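Local coordinates for Alpha/beta hydrolase family protein (Bacillus anthracis, PDB 3OOS) that is probably a hydrolase of the alpha/beta-hydrolase fold whose natural substrate has not been established, at residues G122-K134 with F203-L217. Numbering follows the deposited sequence.
Sequences GGAAASKEYASHK and FRQVEYKDYDVRQKL. With PG4 (tetraethylene glycol), chain E.
Y208 lies between K128 and a tetraethylene glycol molecule. K128 CB sits over one face of the Y208 ring, 3.8 Å from its centroid, in a CH-pi contact. Ether oxygen O2 of the glycol lies over the opposite face. K128 CG stands between its backbone N and carbonyl carbon (chi1 66°), and the chain is extended beyond. This carries K128 NZ alongside the backbone to K209 O, a hydrogen bond of 2.9 Å. The Y130 and Y208 rings form an oblique pair, planes at 87°, with Y130 CE2 4.0 Å from Y208 CE1. Y130 OH donates to glycol O4 at 2.7 Å and also meets the edge of the F203 ring. Segment 122-134 begins at the end of strand 116-122 in the alpha/beta-hydrolase sheet, and 203-217 leads from helix 197-207 back toward strand 224-229. The glycol, probably from the crystallisation liquor, also bonds S99 OG of a probable nucleophile elbow, so this end of the contact borders the likely active-site pocket. Further along, Y211 is buried against M103 and L106 of helix 100-112. Y211 OH donates to A125 O at 2.7 Å, in the carbonyl plane. V213 N bonds A126 O almost straight (2.8 Å, 177°). R214 grips D212 side-on with NE and NH2, while its backbone N closes an Asx turn on D212 OD1. S127 OG lies over one face of the guanidinium.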
loop_
_atom_site.group_PDB
_atom_site.type_symbol
_atom_site.label_atom_id
_atom_site.label_comp_id
_atom_site.label_asym_id
_atom_site.label_seq_id
_atom_site.Cartn_x
_atom_site.Cartn_y
_atom_site.Cartn_z
ATOM N N GLY A 122 -0.429 -0.114 -7.014
ATOM C CA GLY A 122 -0.262 1.318 -7.257
ATOM C C GLY A 122 1.064 1.877 -6.792
ATOM O O GLY A 122 1.557 1.508 -5.725
ATOM N N GLY A 123 1.644 2.759 -7.608
ATOM C CA GLY A 123 2.852 3.507 -7.243
ATOM C C GLY A 123 3.969 2.682 -6.631
ATOM O O GLY A 123 4.613 3.114 -5.672
ATOM N N ALA A 124 4.210 1.498 -7.185
ATOM C CA ALA A 124 5.179 0.579 -6.595
ATOM C C ALA A 124 6.392 0.348 -7.491
ATOM O O ALA A 124 6.611 1.066 -8.471
ATOM C CB ALA A 124 4.501 -0.745 -6.229
ATOM N N ALA A 125 7.193 -0.646 -7.127
ATOM C CA ALA A 125 8.372 -1.016 -7.897
ATOM C C ALA A 125 8.612 -2.498 -7.697
ATOM O O ALA A 125 8.228 -3.057 -6.669
ATOM C CB ALA A 125 9.580 -0.210 -7.445
ATOM N N ALA A 126 9.243 -3.127 -8.684
ATOM C CA ALA A 126 9.535 -4.561 -8.641
ATOM C C ALA A 126 10.864 -4.875 -7.942
ATOM O O ALA A 126 11.205 -6.044 -7.743
ATOM C CB ALA A 126 9.521 -5.142 -10.055
ATOM N N SER A 127 11.617 -3.836 -7.584
ATOM C CA SER A 127 12.863 -4.008 -6.835
ATOM C C SER A 127 13.215 -2.745 -6.059
ATOM O O SER A 127 12.549 -1.717 -6.190
ATOM C CB SER A 127 14.020 -4.371 -7.772
ATOM O OG SER A 127 14.540 -3.208 -8.394
ATOM N N LYS A 128 14.275 -2.838 -5.261
ATOM C CA LYS A 128 14.785 -1.712 -4.480
ATOM C C LYS A 128 15.377 -0.586 -5.341
ATOM O O LYS A 128 15.712 0.479 -4.816
ATOM C CB LYS A 128 15.837 -2.213 -3.481
ATOM C CG LYS A 128 17.113 -2.760 -4.109
ATOM C CD LYS A 128 18.132 -3.113 -3.034
ATOM C CE LYS A 128 19.422 -3.639 -3.641
ATOM N NZ LYS A 128 20.395 -4.029 -2.580
ATOM N N GLU A 129 15.480 -0.824 -6.652
ATOM C CA GLU A 129 16.160 0.124 -7.531
ATOM C C GLU A 129 15.435 1.471 -7.684
ATOM O O GLU A 129 16.034 2.443 -8.149
ATOM C CB GLU A 129 16.516 -0.517 -8.879
ATOM C CG GLU A 129 17.550 -1.633 -8.737
ATOM C CD GLU A 129 18.168 -2.059 -10.055
ATOM O OE1 GLU A 129 19.010 -2.982 -10.038
ATOM O OE2 GLU A 129 17.821 -1.478 -11.103
ATOM N N TYR A 130 14.176 1.549 -7.248
ATOM C CA TYR A 130 13.449 2.826 -7.265
ATOM C C TYR A 130 14.189 3.910 -6.471
ATOM O O TYR A 130 14.216 5.068 -6.877
ATOM C CB TYR A 130 12.006 2.674 -6.754
ATOM C CG TYR A 130 11.894 2.365 -5.276
ATOM C CD1 TYR A 130 11.678 3.380 -4.339
ATOM C CD2 TYR A 130 11.997 1.055 -4.816
ATOM C CE1 TYR A 130 11.577 3.092 -2.977
ATOM C CE2 TYR A 130 11.901 0.757 -3.466
ATOM C CZ TYR A 130 11.692 1.776 -2.551
ATOM O OH TYR A 130 11.591 1.465 -1.217
ATOM N N ALA A 131 14.807 3.520 -5.359
ATOM C CA ALA A 131 15.473 4.474 -4.473
ATOM C C ALA A 131 16.847 4.911 -4.991
ATOM O O ALA A 131 17.497 5.764 -4.380
ATOM C CB ALA A 131 15.575 3.912 -3.057
ATOM N N SER A 132 17.276 4.323 -6.108
ATOM C CA SER A 132 18.530 4.699 -6.762
ATOM C C SER A 132 18.286 5.431 -8.082
ATOM O O SER A 132 19.224 5.705 -8.841
ATOM C CB SER A 132 19.414 3.467 -6.983
ATOM O OG SER A 132 19.913 2.978 -5.752
ATOM N N HIS A 133 17.020 5.748 -8.355
ATOM C CA HIS A 133 16.641 6.476 -9.562
ATOM C C HIS A 133 16.591 7.972 -9.252
ATOM O O HIS A 133 15.996 8.376 -8.254
ATOM C CB HIS A 133 15.282 5.990 -10.064
ATOM C CG HIS A 133 14.943 6.469 -11.440
ATOM N ND1 HIS A 133 14.440 7.727 -11.688
ATOM C CD2 HIS A 133 15.040 5.858 -12.644
ATOM C CE1 HIS A 133 14.238 7.870 -12.985
ATOM N NE2 HIS A 133 14.595 6.750 -13.588
ATOM N N LYS A 134 17.197 8.781 -10.122
ATOM C CA LYS A 134 17.330 10.218 -9.856
ATOM C C LYS A 134 15.999 10.976 -9.721
ATOM O O LYS A 134 15.970 12.078 -9.168
ATOM C CB LYS A 134 18.262 10.893 -10.875
ATOM C CG LYS A 134 17.750 10.933 -12.302
ATOM C CD LYS A 134 18.775 11.583 -13.220
ATOM C CE LYS A 134 18.140 12.010 -14.533
ATOM N NZ LYS A 134 17.024 12.970 -14.308
ATOM N N PHE A 203 11.165 -2.754 7.383
ATOM C CA PHE A 203 11.252 -2.598 5.939
ATOM C C PHE A 203 12.558 -1.922 5.528
ATOM O O PHE A 203 13.264 -2.416 4.652
ATOM C CB PHE A 203 10.063 -1.825 5.360
ATOM C CG PHE A 203 10.220 -1.513 3.898
ATOM C CD1 PHE A 203 10.140 -2.529 2.950
ATOM C CD2 PHE A 203 10.492 -0.215 3.471
ATOM C CE1 PHE A 203 10.302 -2.258 1.594
ATOM C CE2 PHE A 203 10.658 0.067 2.119
ATOM C CZ PHE A 203 10.561 -0.958 1.178
ATOM N N ARG A 204 12.874 -0.803 6.173
ATOM C CA ARG A 204 14.031 -0.001 5.775
ATOM C C ARG A 204 15.368 -0.655 6.117
ATOM O O ARG A 204 16.315 -0.577 5.330
ATOM C CB ARG A 204 13.955 1.405 6.375
ATOM C CG ARG A 204 12.776 2.236 5.865
ATOM C CD ARG A 204 13.013 3.722 6.074
ATOM N NE ARG A 204 14.082 4.219 5.205
ATOM C CZ ARG A 204 14.790 5.322 5.430
ATOM N NH1 ARG A 204 14.560 6.066 6.505
ATOM N NH2 ARG A 204 15.742 5.677 4.576
ATOM N N GLN A 205 15.429 -1.315 7.272
ATOM C CA GLN A 205 16.685 -1.860 7.790
ATOM C C GLN A 205 16.955 -3.299 7.354
ATOM O O GLN A 205 18.115 -3.714 7.251
ATOM C CB GLN A 205 16.722 -1.752 9.317
ATOM C CG GLN A 205 16.721 -0.318 9.834
ATOM C CD GLN A 205 16.211 -0.203 11.260
ATOM O OE1 GLN A 205 16.034 -1.203 11.954
ATOM N NE2 GLN A 205 15.965 1.025 11.699
ATOM N N VAL A 206 15.892 -4.063 7.101
ATOM C CA VAL A 206 16.042 -5.486 6.776
ATOM C C VAL A 206 15.510 -5.864 5.389
ATOM O O VAL A 206 16.228 -6.471 4.591
ATOM C CB VAL A 206 15.396 -6.390 7.869
ATOM C CG1 VAL A 206 15.569 -7.872 7.534
ATOM C CG2 VAL A 206 15.991 -6.081 9.240
ATOM N N GLU A 207 14.260 -5.503 5.112
ATOM C CA GLU A 207 13.563 -5.965 3.913
ATOM C C GLU A 207 14.083 -5.312 2.630
ATOM O O GLU A 207 14.338 -5.999 1.633
ATOM C CB GLU A 207 12.060 -5.711 4.056
ATOM C CG GLU A 207 11.210 -6.395 2.997
ATOM C CD GLU A 207 10.846 -7.823 3.362
ATOM O OE1 GLU A 207 10.220 -8.034 4.421
ATOM O OE2 GLU A 207 11.170 -8.735 2.580
ATOM N N TYR A 208 14.237 -3.991 2.672
ATOM C CA TYR A 208 14.569 -3.190 1.492
ATOM C C TYR A 208 15.800 -3.682 0.717
ATOM O O TYR A 208 15.751 -3.803 -0.509
ATOM C CB TYR A 208 14.729 -1.705 1.864
ATOM C CG TYR A 208 15.375 -0.889 0.767
ATOM C CD1 TYR A 208 14.610 -0.326 -0.257
ATOM C CD2 TYR A 208 16.757 -0.701 0.739
ATOM C CE1 TYR A 208 15.205 0.411 -1.275
ATOM C CE2 TYR A 208 17.361 0.030 -0.271
ATOM C CZ TYR A 208 16.580 0.584 -1.273
ATOM O OH TYR A 208 17.190 1.299 -2.274
ATOM N N LYS A 209 16.892 -3.956 1.426
ATOM C CA LYS A 209 18.159 -4.305 0.771
ATOM C C LYS A 209 18.098 -5.608 -0.037
ATOM O O LYS A 209 18.921 -5.827 -0.929
ATOM C CB LYS A 209 19.318 -4.344 1.780
ATOM C CG LYS A 209 19.161 -5.374 2.879
ATOM C CD LYS A 209 20.323 -5.316 3.863
ATOM C CE LYS A 209 20.224 -6.429 4.892
ATOM N NZ LYS A 209 20.310 -7.778 4.261
ATOM N N ASP A 210 17.122 -6.459 0.283
ATOM C CA ASP A 210 16.944 -7.741 -0.396
ATOM C C ASP A 210 15.730 -7.773 -1.326
ATOM O O ASP A 210 15.402 -8.826 -1.875
ATOM C CB ASP A 210 16.833 -8.884 0.625
ATOM C CG ASP A 210 18.129 -9.132 1.378
ATOM O OD1 ASP A 210 19.210 -8.790 0.859
ATOM O OD2 ASP A 210 18.063 -9.683 2.496
ATOM N N TYR A 211 15.067 -6.632 -1.507
ATOM C CA TYR A 211 13.825 -6.613 -2.278
ATOM C C TYR A 211 14.054 -6.602 -3.790
ATOM O O TYR A 211 14.595 -5.641 -4.341
ATOM C CB TYR A 211 12.902 -5.458 -1.849
ATOM C CG TYR A 211 11.649 -5.380 -2.694
ATOM C CD1 TYR A 211 10.733 -6.433 -2.708
ATOM C CD2 TYR A 211 11.391 -4.267 -3.496
ATOM C CE1 TYR A 211 9.586 -6.381 -3.491
ATOM C CE2 TYR A 211 10.244 -4.205 -4.290
ATOM C CZ TYR A 211 9.346 -5.267 -4.279
ATOM O OH TYR A 211 8.213 -5.224 -5.053
ATOM N N ASP A 212 13.635 -7.685 -4.443
ATOM C CA ASP A 212 13.719 -7.820 -5.897
ATOM C C ASP A 212 12.885 -9.018 -6.330
ATOM O O ASP A 212 13.202 -10.159 -5.990
ATOM C CB ASP A 212 15.179 -7.985 -6.349
ATOM C CG ASP A 212 15.344 -7.935 -7.864
ATOM O OD1 ASP A 212 14.345 -7.723 -8.587
ATOM O OD2 ASP A 212 16.492 -8.102 -8.335
ATOM N N VAL A 213 11.815 -8.743 -7.075
ATOM C CA VAL A 213 10.934 -9.787 -7.603
ATOM C C VAL A 213 10.827 -9.742 -9.135
ATOM O O VAL A 213 9.955 -10.379 -9.715
ATOM C CB VAL A 213 9.514 -9.730 -6.963
ATOM C CG1 VAL A 213 9.586 -9.994 -5.459
ATOM C CG2 VAL A 213 8.820 -8.389 -7.255
ATOM N N ARG A 214 11.727 -9.003 -9.782
ATOM C CA ARG A 214 11.639 -8.777 -11.233
ATOM C C ARG A 214 11.527 -10.056 -12.059
ATOM O O ARG A 214 10.676 -10.152 -12.943
ATOM C CB ARG A 214 12.820 -7.941 -11.731
ATOM C CG ARG A 214 12.727 -6.470 -11.358
ATOM C CD ARG A 214 14.009 -5.735 -11.713
ATOM N NE ARG A 214 15.134 -6.161 -10.877
ATOM C CZ ARG A 214 16.374 -5.691 -10.983
ATOM N NH1 ARG A 214 16.669 -4.770 -11.894
ATOM N NH2 ARG A 214 17.326 -6.141 -10.173
ATOM N N GLN A 215 12.387 -11.030 -11.775
ATOM C CA GLN A 215 12.389 -12.270 -12.545
ATOM C C GLN A 215 11.151 -13.109 -12.248
ATOM O O GLN A 215 10.560 -13.702 -13.152
ATOM C CB GLN A 215 13.672 -13.073 -12.308
ATOM C CG GLN A 215 14.942 -12.403 -12.838
ATOM C CD GLN A 215 14.912 -12.157 -14.346
ATOM O OE1 GLN A 215 14.426 -12.987 -15.120
ATOM N NE2 GLN A 215 15.440 -11.012 -14.767
ATOM N N LYS A 216 10.746 -13.132 -10.983
ATOM C CA LYS A 216 9.572 -13.899 -10.586
ATOM C C LYS A 216 8.278 -13.342 -11.180
ATOM O O LYS A 216 7.328 -14.095 -11.386
ATOM C CB LYS A 216 9.477 -14.020 -9.062
ATOM C CG LYS A 216 10.436 -15.063 -8.483
ATOM C CD LYS A 216 10.194 -15.333 -6.992
ATOM C CE LYS A 216 10.579 -14.149 -6.108
ATOM N NZ LYS A 216 12.028 -13.783 -6.223
ATOM N N LEU A 217 8.245 -12.043 -11.481
ATOM C CA LEU A 217 7.038 -11.431 -12.057
ATOM C C LEU A 217 6.647 -12.023 -13.413
ATOM O O LEU A 217 5.468 -12.028 -13.775
ATOM C CB LEU A 217 7.174 -9.911 -12.174
ATOM C CG LEU A 217 7.146 -9.096 -10.878
ATOM C CD1 LEU A 217 7.083 -7.620 -11.224
ATOM C CD2 LEU A 217 5.980 -9.486 -9.968
HETATM O O1 PG4 E . 17.372 2.074 4.677
HETATM C C1 PG4 E . 16.805 1.733 3.408
HETATM C C2 PG4 E . 16.412 2.998 2.662
HETATM O O2 PG4 E . 15.068 2.869 2.206
HETATM C C3 PG4 E . 14.843 3.651 1.036
HETATM C C4 PG4 E . 13.870 4.772 1.385
HETATM O O3 PG4 E . 12.613 4.215 1.765
HETATM C C5 PG4 E . 11.730 4.131 0.648
HETATM C C6 PG4 E . 10.399 3.515 1.057
HETATM O O4 PG4 E . 9.703 3.130 -0.126
HETATM C C7 PG4 E . 8.282 3.215 0.005
HETATM C C8 PG4 E . 7.762 4.468 -0.692
HETATM O O5 PG4 E . 7.434 4.183 -2.064
#